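Local structure of member of DUF4221 family (Bacteroides vulgatus, 3S9J) at residues Asn37-Leu42 against Ile56-Asn61; Ile64-Pro69 against Asp89-Leu94; Pro185-Glu190 against Ser243-Leu248. The protein is of unknown function but folds as a six-bladed beta-propeller and is probably made as a lipoprotein. One frame throughout, in Å; residues are numbered along the deposited sequence.

Contact 1: Asn37-Leu42 against Ile56-Asn61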
loop_
_atom_site.group_PDB
_atom_site.type_symbol
_atom_site.label_atom_id
_atom_site.label_comp_id
_atom_site.label_asym_id
_atom_site.label_seq_id
_atom_site.Cartn_x
_atom_site.Cartn_y
_atom_site.Cartn_z
ATOM N N ASN A 37 3.998 20.726 -11.223
ATOM C CA ASN A 37 3.840 22.137 -11.553
ATOM C C ASN A 37 3.624 23.013 -10.315
ATOM O O ASN A 37 2.852 23.955 -10.361
ATOM C CB ASN A 37 2.665 22.320 -12.520
ATOM C CG ASN A 37 2.849 21.559 -13.832
ATOM O OD1 ASN A 37 3.963 21.439 -14.343
ATOM N ND2 ASN A 37 1.745 21.046 -14.374
ATOM N N GLY A 38 4.268 22.674 -9.203
ATOM C CA GLY A 38 4.179 23.490 -7.982
ATOM C C GLY A 38 2.972 23.257 -7.084
ATOM O O GLY A 38 2.807 23.982 -6.112
ATOM N N LYS A 39 2.135 22.262 -7.427
ATOM C CA LYS A 39 0.922 21.946 -6.661
ATOM C C LYS A 39 0.878 20.454 -6.312
ATOM O O LYS A 39 1.530 19.630 -6.952
ATOM C CB LYS A 39 -0.334 22.314 -7.471
ATOM C CG LYS A 39 -0.789 23.776 -7.349
ATOM C CD LYS A 39 -1.911 24.126 -8.349
ATOM C CE LYS A 39 -3.076 23.110 -8.361
ATOM N NZ LYS A 39 -4.210 23.432 -7.428
ATOM N N GLU A 40 0.103 20.098 -5.283
ATOM C CA GLU A 40 -0.062 18.698 -4.945
ATOM C C GLU A 40 -1.414 18.175 -5.457
ATOM O O GLU A 40 -2.455 18.854 -5.407
ATOM C CB GLU A 40 0.092 18.388 -3.445
ATOM C CG GLU A 40 -0.772 19.233 -2.546
ATOM C CD GLU A 40 -0.824 18.767 -1.092
ATOM O OE1 GLU A 40 -0.304 17.680 -0.743
ATOM O OE2 GLU A 40 -1.402 19.518 -0.291
ATOM N N TYR A 41 -1.379 16.924 -5.867
ATOM C CA TYR A 41 -2.501 16.234 -6.435
ATOM C C TYR A 41 -2.615 14.831 -5.829
ATOM O O TYR A 41 -1.661 14.307 -5.255
ATOM C CB TYR A 41 -2.324 16.101 -7.954
ATOM C CG TYR A 41 -2.262 17.423 -8.667
ATOM C CD1 TYR A 41 -3.410 18.056 -9.083
ATOM C CD2 TYR A 41 -1.036 18.026 -8.939
ATOM C CE1 TYR A 41 -3.376 19.296 -9.700
ATOM C CE2 TYR A 41 -0.985 19.255 -9.572
ATOM C CZ TYR A 41 -2.159 19.877 -9.953
ATOM O OH TYR A 41 -2.134 21.092 -10.581
ATOM N N LEU A 42 -3.782 14.227 -6.021
ATOM C CA LEU A 42 -3.966 12.813 -5.749
ATOM C C LEU A 42 -4.225 12.073 -7.069
ATOM O O LEU A 42 -5.193 12.345 -7.784
ATOM C CB LEU A 42 -5.104 12.595 -4.720
ATOM C CG LEU A 42 -5.309 11.192 -4.156
ATOM C CD1 LEU A 42 -4.066 10.730 -3.408
ATOM C CD2 LEU A 42 -6.586 11.092 -3.245
ATOM N N ILE A 56 -7.345 12.479 -11.549
ATOM C CA ILE A 56 -6.414 13.247 -10.781
ATOM C C ILE A 56 -7.196 14.298 -10.010
ATOM O O ILE A 56 -7.926 15.087 -10.621
ATOM C CB ILE A 56 -5.379 13.962 -11.702
ATOM C CG1 ILE A 56 -4.668 12.960 -12.616
ATOM C CG2 ILE A 56 -4.391 14.816 -10.835
ATOM C CD1 ILE A 56 -3.900 11.835 -11.901
ATOM N N PHE A 57 -7.091 14.286 -8.683
ATOM C CA PHE A 57 -7.753 15.262 -7.851
ATOM C C PHE A 57 -6.816 16.406 -7.464
ATOM O O PHE A 57 -5.687 16.167 -7.083
ATOM C CB PHE A 57 -8.274 14.652 -6.557
ATOM C CG PHE A 57 -9.444 13.704 -6.732
ATOM C CD1 PHE A 57 -10.733 14.181 -6.975
ATOM C CD2 PHE A 57 -9.264 12.356 -6.626
ATOM C CE1 PHE A 57 -11.795 13.312 -7.131
ATOM C CE2 PHE A 57 -10.325 11.486 -6.738
ATOM C CZ PHE A 57 -11.595 11.942 -6.972
ATOM N N ASP A 58 -7.353 17.614 -7.507
ATOM C CA ASP A 58 -6.677 18.865 -7.083
ATOM C C ASP A 58 -6.934 19.108 -5.603
ATOM O O ASP A 58 -8.069 19.372 -5.200
ATOM C CB ASP A 58 -7.234 19.978 -7.941
ATOM C CG ASP A 58 -6.614 21.341 -7.649
ATOM O OD1 ASP A 58 -6.013 21.544 -6.565
ATOM O OD2 ASP A 58 -6.798 22.208 -8.524
ATOM N N ILE A 59 -5.899 18.939 -4.783
ATOM C CA ILE A 59 -6.052 18.991 -3.335
ATOM C C ILE A 59 -6.425 20.393 -2.844
ATOM O O ILE A 59 -7.397 20.561 -2.082
ATOM C CB ILE A 59 -4.808 18.427 -2.624
ATOM C CG1 ILE A 59 -4.737 16.895 -2.808
ATOM C CG2 ILE A 59 -4.864 18.775 -1.116
ATOM C CD1 ILE A 59 -3.372 16.293 -2.519
ATOM N N GLU A 60 -5.695 21.409 -3.310
ATOM C CA GLU A 60 -5.935 22.796 -2.897
ATOM C C GLU A 60 -7.366 23.208 -3.218
ATOM O O GLU A 60 -8.004 23.864 -2.424
ATOM C CB GLU A 60 -4.942 23.727 -3.625
ATOM C CG GLU A 60 -5.113 25.228 -3.334
ATOM C CD GLU A 60 -4.396 26.162 -4.357
ATOM O OE1 GLU A 60 -3.760 25.697 -5.347
ATOM O OE2 GLU A 60 -4.503 27.393 -4.164
ATOM N N ASN A 61 -7.859 22.823 -4.399
ATOM C CA ASN A 61 -9.152 23.270 -4.883
ATOM C C ASN A 61 -10.295 22.271 -4.654
ATOM O O ASN A 61 -11.449 22.551 -4.976
ATOM C CB ASN A 61 -9.028 23.662 -6.368
ATOM C CG ASN A 61 -8.142 24.882 -6.560
ATOM O OD1 ASN A 61 -8.369 25.909 -5.914
ATOM N ND2 ASN A 61 -7.137 24.764 -7.402
HETATM O O HOH W 1 -3.453 21.286 -5.282
#
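K39 meets D58 through its ammonium group: NZ lies 2.7 Å from D58 OD1, on the syn side of the carboxylate but 32° out of its plane. The lysine chain, bent at its last two torsions, runs obliquely to the aspartate. E60 instead stands at about a right angle to K39, its OE1 3.1 Å from K39 NZ on the anti side, completing a salt-bridge network. K39 was modelled in two conformers, so both bridges describe one of them.

D58 has CG anti to the backbone N (chi1 -179°), which sets its carboxylate over the turn leaving the strand. N61 N reaches D58 OD1 at 3.1 Å from the face opposite to that used by K39, forming an Asx motif, while N61 ND2 is 2.8 Å from D58 OD2. A water bonded to D58 OD1, E40 O and E60 N fills out this cluster. With an alanine at D58, K39 would probably lose its nearest counter-charge and the N61 amides the acceptors that hold the turn.

E40 and I59 meet at about a right angle, E40 OE2 being 3.6 Å from I59 CG2, while I59 CD1 packs against the E40 stem and the Y41 backbone; E40 OE1 bonds to R335 and Q33. Y41 CB packs on I56 CG2 at 3.8 Å, and F57 O lies at the edge of the Y41 ring.

L42 N to F57 O and F57 N to L42 O are both 2.9 Å, a hydrogen-bonded antiparallel pair, with Y41 and D58 the adjoining non-hydrogen-bonded pair. The short strand axes lie 135° apart. Strands 39-46 and 53-58 thus form a beta hairpin, the two inner strands of a four-stranded propeller blade.

Contact 2: Ile64-Pro69 against Asp89-Leu94. With GOL (glycerol), chain T.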
loop_
_atom_site.group_PDB
_atom_site.type_symbol
_atom_site.label_atom_id
_atom_site.label_comp_id
_atom_site.label_asym_id
_atom_site.label_seq_id
_atom_site.Cartn_x
_atom_site.Cartn_y
_atom_site.Cartn_z
ATOM N N ILE A 64 -11.922 17.610 -9.061
ATOM C CA ILE A 64 -11.222 16.895 -10.116
ATOM C C ILE A 64 -10.401 17.846 -10.990
ATOM O O ILE A 64 -10.938 18.847 -11.504
ATOM C CB ILE A 64 -12.212 16.059 -10.978
ATOM C CG1 ILE A 64 -12.816 14.948 -10.088
ATOM C CG2 ILE A 64 -11.514 15.447 -12.182
ATOM C CD1 ILE A 64 -13.941 14.156 -10.785
ATOM N N ALA A 65 -9.124 17.514 -11.144
ATOM C CA ALA A 65 -8.193 18.257 -12.055
ATOM C C ALA A 65 -8.238 17.739 -13.481
ATOM O O ALA A 65 -8.205 18.532 -14.424
ATOM C CB ALA A 65 -6.735 18.153 -11.554
ATOM N N LYS A 66 -8.183 16.427 -13.649
ATOM C CA LYS A 66 -8.256 15.831 -14.967
ATOM C C LYS A 66 -8.593 14.359 -14.890
ATOM O O LYS A 66 -8.527 13.763 -13.811
ATOM C CB LYS A 66 -6.997 16.040 -15.783
ATOM C CG LYS A 66 -5.787 15.337 -15.391
ATOM C CD LYS A 66 -4.613 15.744 -16.339
ATOM C CE LYS A 66 -3.328 15.087 -15.954
ATOM N NZ LYS A 66 -2.096 15.808 -16.480
ATOM N N ARG A 67 -8.925 13.816 -16.048
ATOM C CA ARG A 67 -9.280 12.417 -16.207
ATOM C C ARG A 67 -8.401 11.871 -17.298
ATOM O O ARG A 67 -8.349 12.420 -18.415
ATOM C CB ARG A 67 -10.751 12.293 -16.588
ATOM C CG ARG A 67 -11.280 10.889 -16.732
ATOM C CD ARG A 67 -12.783 10.906 -16.935
ATOM N NE ARG A 67 -13.482 11.473 -15.775
ATOM C CZ ARG A 67 -13.843 10.828 -14.674
ATOM N NH1 ARG A 67 -13.618 9.529 -14.525
ATOM N NH2 ARG A 67 -14.478 11.488 -13.715
ATOM N N ILE A 68 -7.665 10.824 -16.962
ATOM C CA ILE A 68 -6.778 10.154 -17.906
ATOM C C ILE A 68 -7.474 8.906 -18.411
ATOM O O ILE A 68 -7.776 7.996 -17.632
ATOM C CB ILE A 68 -5.455 9.806 -17.246
ATOM C CG1 ILE A 68 -4.797 11.064 -16.667
ATOM C CG2 ILE A 68 -4.512 9.039 -18.241
ATOM C CD1 ILE A 68 -3.501 10.791 -15.874
ATOM N N PRO A 69 -7.794 8.862 -19.708
ATOM C CA PRO A 69 -8.528 7.705 -20.202
ATOM C C PRO A 69 -7.654 6.465 -20.248
ATOM O O PRO A 69 -6.429 6.560 -20.436
ATOM C CB PRO A 69 -8.967 8.128 -21.610
ATOM C CG PRO A 69 -8.066 9.177 -21.976
ATOM C CD PRO A 69 -7.546 9.844 -20.760
ATOM N N ASP A 89 5.129 12.025 -11.767
ATOM C CA ASP A 89 3.925 12.843 -11.896
ATOM C C ASP A 89 3.023 12.264 -12.965
ATOM O O ASP A 89 3.219 11.115 -13.376
ATOM C CB ASP A 89 4.294 14.313 -12.132
ATOM C CG ASP A 89 5.091 14.543 -13.416
ATOM O OD1 ASP A 89 5.003 13.771 -14.369
ATOM O OD2 ASP A 89 5.833 15.542 -13.463
ATOM N N SER A 90 2.029 13.020 -13.416
ATOM C CA SER A 90 1.014 12.473 -14.323
ATOM C C SER A 90 1.461 12.421 -15.771
ATOM O O SER A 90 0.761 11.871 -16.607
ATOM C CB SER A 90 -0.272 13.286 -14.236
ATOM O OG SER A 90 -0.097 14.598 -14.755
ATOM N N GLN A 91 2.644 12.944 -16.074
ATOM C CA GLN A 91 3.122 12.940 -17.462
ATOM C C GLN A 91 3.699 11.610 -17.895
ATOM O O GLN A 91 3.812 11.326 -19.105
ATOM C CB GLN A 91 4.181 14.034 -17.654
ATOM C CG GLN A 91 3.661 15.446 -17.385
ATOM C CD GLN A 91 2.396 15.781 -18.171
ATOM O OE1 GLN A 91 2.321 15.562 -19.376
ATOM N NE2 GLN A 91 1.392 16.295 -17.478
ATOM N N TYR A 92 4.061 10.787 -16.910
ATOM C CA TYR A 92 4.624 9.467 -17.142
ATOM C C TYR A 92 4.215 8.603 -15.987
ATOM O O TYR A 92 4.658 8.795 -14.844
ATOM C CB TYR A 92 6.159 9.571 -17.203
ATOM C CG TYR A 92 6.878 8.240 -17.506
ATOM C CD1 TYR A 92 6.995 7.766 -18.805
ATOM C CD2 TYR A 92 7.445 7.496 -16.485
ATOM C CE1 TYR A 92 7.682 6.570 -19.092
ATOM C CE2 TYR A 92 8.113 6.291 -16.750
ATOM C CZ TYR A 92 8.227 5.848 -18.047
ATOM O OH TYR A 92 8.916 4.683 -18.300
ATOM N N ILE A 93 3.297 7.705 -16.307
ATOM C CA ILE A 93 2.619 6.854 -15.327
ATOM C C ILE A 93 2.937 5.405 -15.661
ATOM O O ILE A 93 2.886 5.009 -16.821
ATOM C CB ILE A 93 1.082 7.092 -15.364
ATOM C CG1 ILE A 93 0.730 8.463 -14.766
ATOM C CG2 ILE A 93 0.299 5.942 -14.597
ATOM C CD1 ILE A 93 -0.683 8.996 -15.195
ATOM N N LEU A 94 3.239 4.618 -14.634
ATOM C CA LEU A 94 3.462 3.195 -14.798
ATOM C C LEU A 94 2.217 2.442 -14.302
ATOM O O LEU A 94 1.660 2.775 -13.261
ATOM C CB LEU A 94 4.711 2.766 -14.035
ATOM C CG LEU A 94 6.033 3.169 -14.727
ATOM C CD1 LEU A 94 7.230 2.968 -13.788
ATOM C CD2 LEU A 94 6.181 2.360 -16.024
HETATM C C1 GOL T . -2.938 19.250 -13.521
HETATM O O1 GOL T . -4.063 18.678 -14.136
HETATM C C2 GOL T . -1.711 18.351 -13.579
HETATM O O2 GOL T . -1.562 17.867 -14.884
HETATM C C3 GOL T . -1.690 17.249 -12.508
HETATM O O3 GOL T . -1.830 15.954 -13.055
#
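K66 and S90 carry the polar half of the contact. Beyond CG the lysine chain is extended, which carries NZ across to within 2.9 Å of S90 OG. A glycerol, probably from the crystallisation liquor, braces the same pair: K66 NZ donates to its O2 at 2.7 Å, and glycerol O3 donates to S90 OG at 2.8 Å. S90 OG therefore accepts from two donors and also bonds to E36 OE1, presumably by its own proton. Q91 NE2, bonded to E36 OE2, lies 3.7 Å from K66 NZ.

The apolar half is one pair of branches. I68 and I93 reach toward each other tip to tip, and their CD1 atoms are 3.4 Å apart, tighter than usual van der Waals contact.

Two local backbone features shape the partners. D89 OD1 accepts from Q91 N at 3.0 Å, from above the carboxylate plane, in an Asx turn within the type I turn D89-Y92 that presents S90. On the other segment, A65 and K66 both face I56 in a classic beta bulge.

The nearest CA atoms, those of I68 and S90, are 8.9 Å apart, too far for backbone pairing, and the direct contacts are made by side chains, with the glycerol as a further link. Strand 63-69 is an edge strand of one sheet, whereas the 89-94 segment leads into strand 93-97 of the next. The contact is therefore packing between neighbouring blades of a beta-propeller, apolar at I68 and I93 and polar at K66 and S90.

Contact 3: Pro185-Glu190 against Ser243-Leu248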
loop_
_atom_site.group_PDB
_atom_site.type_symbol
_atom_site.label_atom_id
_atom_site.label_comp_id
_atom_site.label_asym_id
_atom_site.label_seq_id
_atom_site.Cartn_x
_atom_site.Cartn_y
_atom_site.Cartn_z
ATOM N N PRO A 185 12.612 -12.684 5.833
ATOM C CA PRO A 185 13.274 -12.974 7.092
ATOM C C PRO A 185 12.848 -14.352 7.619
ATOM O O PRO A 185 11.762 -14.844 7.265
ATOM C CB PRO A 185 12.787 -11.851 8.012
ATOM C CG PRO A 185 11.471 -11.439 7.460
ATOM C CD PRO A 185 11.579 -11.641 5.966
ATOM N N PRO A 186 13.700 -14.984 8.436
ATOM C CA PRO A 186 13.411 -16.343 8.945
ATOM C C PRO A 186 12.472 -16.314 10.146
ATOM O O PRO A 186 12.826 -16.801 11.232
ATOM C CB PRO A 186 14.800 -16.860 9.338
ATOM C CG PRO A 186 15.521 -15.623 9.796
ATOM C CD PRO A 186 15.042 -14.522 8.847
ATOM N N ILE A 187 11.286 -15.755 9.941
ATOM C CA ILE A 187 10.301 -15.577 11.019
ATOM C C ILE A 187 9.009 -16.351 10.773
ATOM O O ILE A 187 8.018 -16.105 11.455
ATOM C CB ILE A 187 9.985 -14.067 11.255
ATOM C CG1 ILE A 187 9.315 -13.432 10.028
ATOM C CG2 ILE A 187 11.252 -13.315 11.637
ATOM C CD1 ILE A 187 9.037 -11.905 10.159
ATOM N N PHE A 188 9.015 -17.245 9.780
ATOM C CA PHE A 188 7.841 -18.004 9.359
ATOM C C PHE A 188 8.075 -19.475 9.683
ATOM O O PHE A 188 8.928 -20.122 9.089
ATOM C CB PHE A 188 7.599 -17.807 7.870
ATOM C CG PHE A 188 7.464 -16.377 7.499
ATOM C CD1 PHE A 188 6.269 -15.708 7.731
ATOM C CD2 PHE A 188 8.528 -15.688 6.959
ATOM C CE1 PHE A 188 6.141 -14.363 7.420
ATOM C CE2 PHE A 188 8.397 -14.343 6.624
ATOM C CZ PHE A 188 7.210 -13.687 6.870
ATOM N N LYS A 189 7.306 -19.987 10.638
ATOM C CA LYS A 189 7.566 -21.287 11.272
ATOM C C LYS A 189 6.723 -22.437 10.707
ATOM O O LYS A 189 7.155 -23.578 10.682
ATOM C CB LYS A 189 7.308 -21.165 12.777
ATOM C CG LYS A 189 8.052 -20.004 13.461
ATOM C CD LYS A 189 9.527 -19.941 13.033
ATOM C CE LYS A 189 10.425 -19.277 14.086
ATOM N NZ LYS A 189 10.085 -17.852 14.330
ATOM N N GLU A 190 5.505 -22.138 10.276
ATOM C CA GLU A 190 4.589 -23.190 9.828
ATOM C C GLU A 190 4.974 -23.734 8.462
ATOM O O GLU A 190 5.374 -22.977 7.578
ATOM C CB GLU A 190 3.145 -22.686 9.789
ATOM C CG GLU A 190 2.593 -22.277 11.150
ATOM C CD GLU A 190 2.986 -20.879 11.574
ATOM O OE1 GLU A 190 3.350 -20.066 10.693
ATOM O OE2 GLU A 190 2.925 -20.590 12.794
ATOM N N SER A 243 3.142 -8.463 21.791
ATOM C CA SER A 243 4.220 -8.701 20.823
ATOM C C SER A 243 3.864 -9.866 19.913
ATOM O O SER A 243 3.250 -10.838 20.355
ATOM C CB SER A 243 5.551 -8.949 21.542
ATOM O OG SER A 243 6.525 -9.368 20.619
HETATM N N MSE A 244 4.203 -9.758 18.620
HETATM C CA MSE A 244 3.843 -10.804 17.660
HETATM C C MSE A 244 4.932 -11.150 16.654
HETATM O O MSE A 244 5.838 -10.341 16.353
HETATM C CB MSE A 244 2.566 -10.405 16.900
HETATM C CG MSE A 244 2.723 -9.242 15.968
HETATM SE SE MSE A 244 1.116 -8.877 14.899
HETATM C CE MSE A 244 -0.011 -8.343 16.295
ATOM N N LYS A 245 4.816 -12.376 16.144
ATOM C CA LYS A 245 5.511 -12.834 14.943
ATOM C C LYS A 245 4.465 -13.443 14.008
ATOM O O LYS A 245 3.355 -13.780 14.444
ATOM C CB LYS A 245 6.607 -13.864 15.273
ATOM C CG LYS A 245 7.633 -13.379 16.309
ATOM C CD LYS A 245 9.113 -13.601 15.893
ATOM C CE LYS A 245 9.529 -15.068 15.842
ATOM N NZ LYS A 245 11.018 -15.219 15.627
ATOM N N PRO A 246 4.783 -13.550 12.708
ATOM C CA PRO A 246 3.737 -13.956 11.810
ATOM C C PRO A 246 3.243 -15.368 12.044
ATOM O O PRO A 246 3.947 -16.217 12.596
ATOM C CB PRO A 246 4.388 -13.820 10.408
ATOM C CG PRO A 246 5.505 -12.871 10.607
ATOM C CD PRO A 246 6.008 -13.189 11.971
ATOM N N LYS A 247 1.993 -15.559 11.680
ATOM C CA LYS A 247 1.337 -16.858 11.779
ATOM C C LYS A 247 0.750 -17.101 10.407
ATOM O O LYS A 247 -0.207 -16.442 10.002
ATOM C CB LYS A 247 0.230 -16.855 12.841
ATOM C CG LYS A 247 0.094 -18.189 13.593
ATOM C CD LYS A 247 -0.723 -19.247 12.852
ATOM C CE LYS A 247 -2.153 -19.356 13.393
ATOM N NZ LYS A 247 -3.212 -18.870 12.433
ATOM N N LEU A 248 1.345 -18.035 9.687
ATOM C CA LEU A 248 0.839 -18.353 8.369
ATOM C C LEU A 248 -0.525 -19.041 8.479
ATOM O O LEU A 248 -0.750 -19.836 9.377
ATOM C CB LEU A 248 1.824 -19.246 7.630
ATOM C CG LEU A 248 3.213 -18.642 7.353
ATOM C CD1 LEU A 248 4.103 -19.687 6.687
ATOM C CD2 LEU A 248 3.124 -17.385 6.459
HETATM O O HOH W 2 5.088 -18.389 11.238
#
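E190 folds back at its second torsion (chi2 82°), and this bend brings OE1 within hydrogen-bonding distance of L248 N. In I187, CG1 sits between the backbone N and the carbonyl carbon (chi1 64°), directing CD1 to the ring of P246 while CG1 lies over one face of F188, offset toward its rim.

The glutamate makes the direct polar link. L248 N donates to E190 OE1 at 3.0 Å, approaching from well above the carboxylate plane (60° out of it). A water donates to both E190 OE1 and P246 O and accepts from K189 N, tying the two backbones together where they do not bond directly.

P246 packs against I187 and F188 together, crossing each at about a right angle. Its CG lies 3.7 Å from I187 CD1, and its CB 3.5 Å from F188 CE1. L248 extends this apolar patch, with CD2 3.8 Å from F188 CD1, and W161 meets both F188 and L248. I187 O is buried without a polar partner in the model; the proline CD is 3.6 Å from that I187 O.

K189 NZ and K245 NZ come out 3.1 Å apart, but K189 was modelled in two conformers, so the approach of these like charges is doubtful.

Both segments are irregular loops between propeller blades, flanking the sheet formed by strands 201-206 to 231-235. Chemically, apolar packing of proline, isoleucine, phenylalanine and leucine makes up much of the contact, while a single carboxylate oxygen, accepting from an amide and a water, probably fixes how the chains sit against each other.

From the N terminus, 37-42 and 56-61 close a short hairpin in contact 1, with 13 residues between them. Strand 63-69 follows at once and joins contact 1 to contact 2: I56 pairs by backbone with A65 and K66, and F57 packs on I64. Contact 2 then closes 19 residues, stepping from this blade to the next. Contact 3 encloses 52 residues, including strands 201-206 to 231-235, and ties together the loops on either side of that blade in sequence. The three closures are in series, neither nested nor crossing. Contact 3 lies on the opposite side of the chain's centre, about 40 Å from contact 2 between centres.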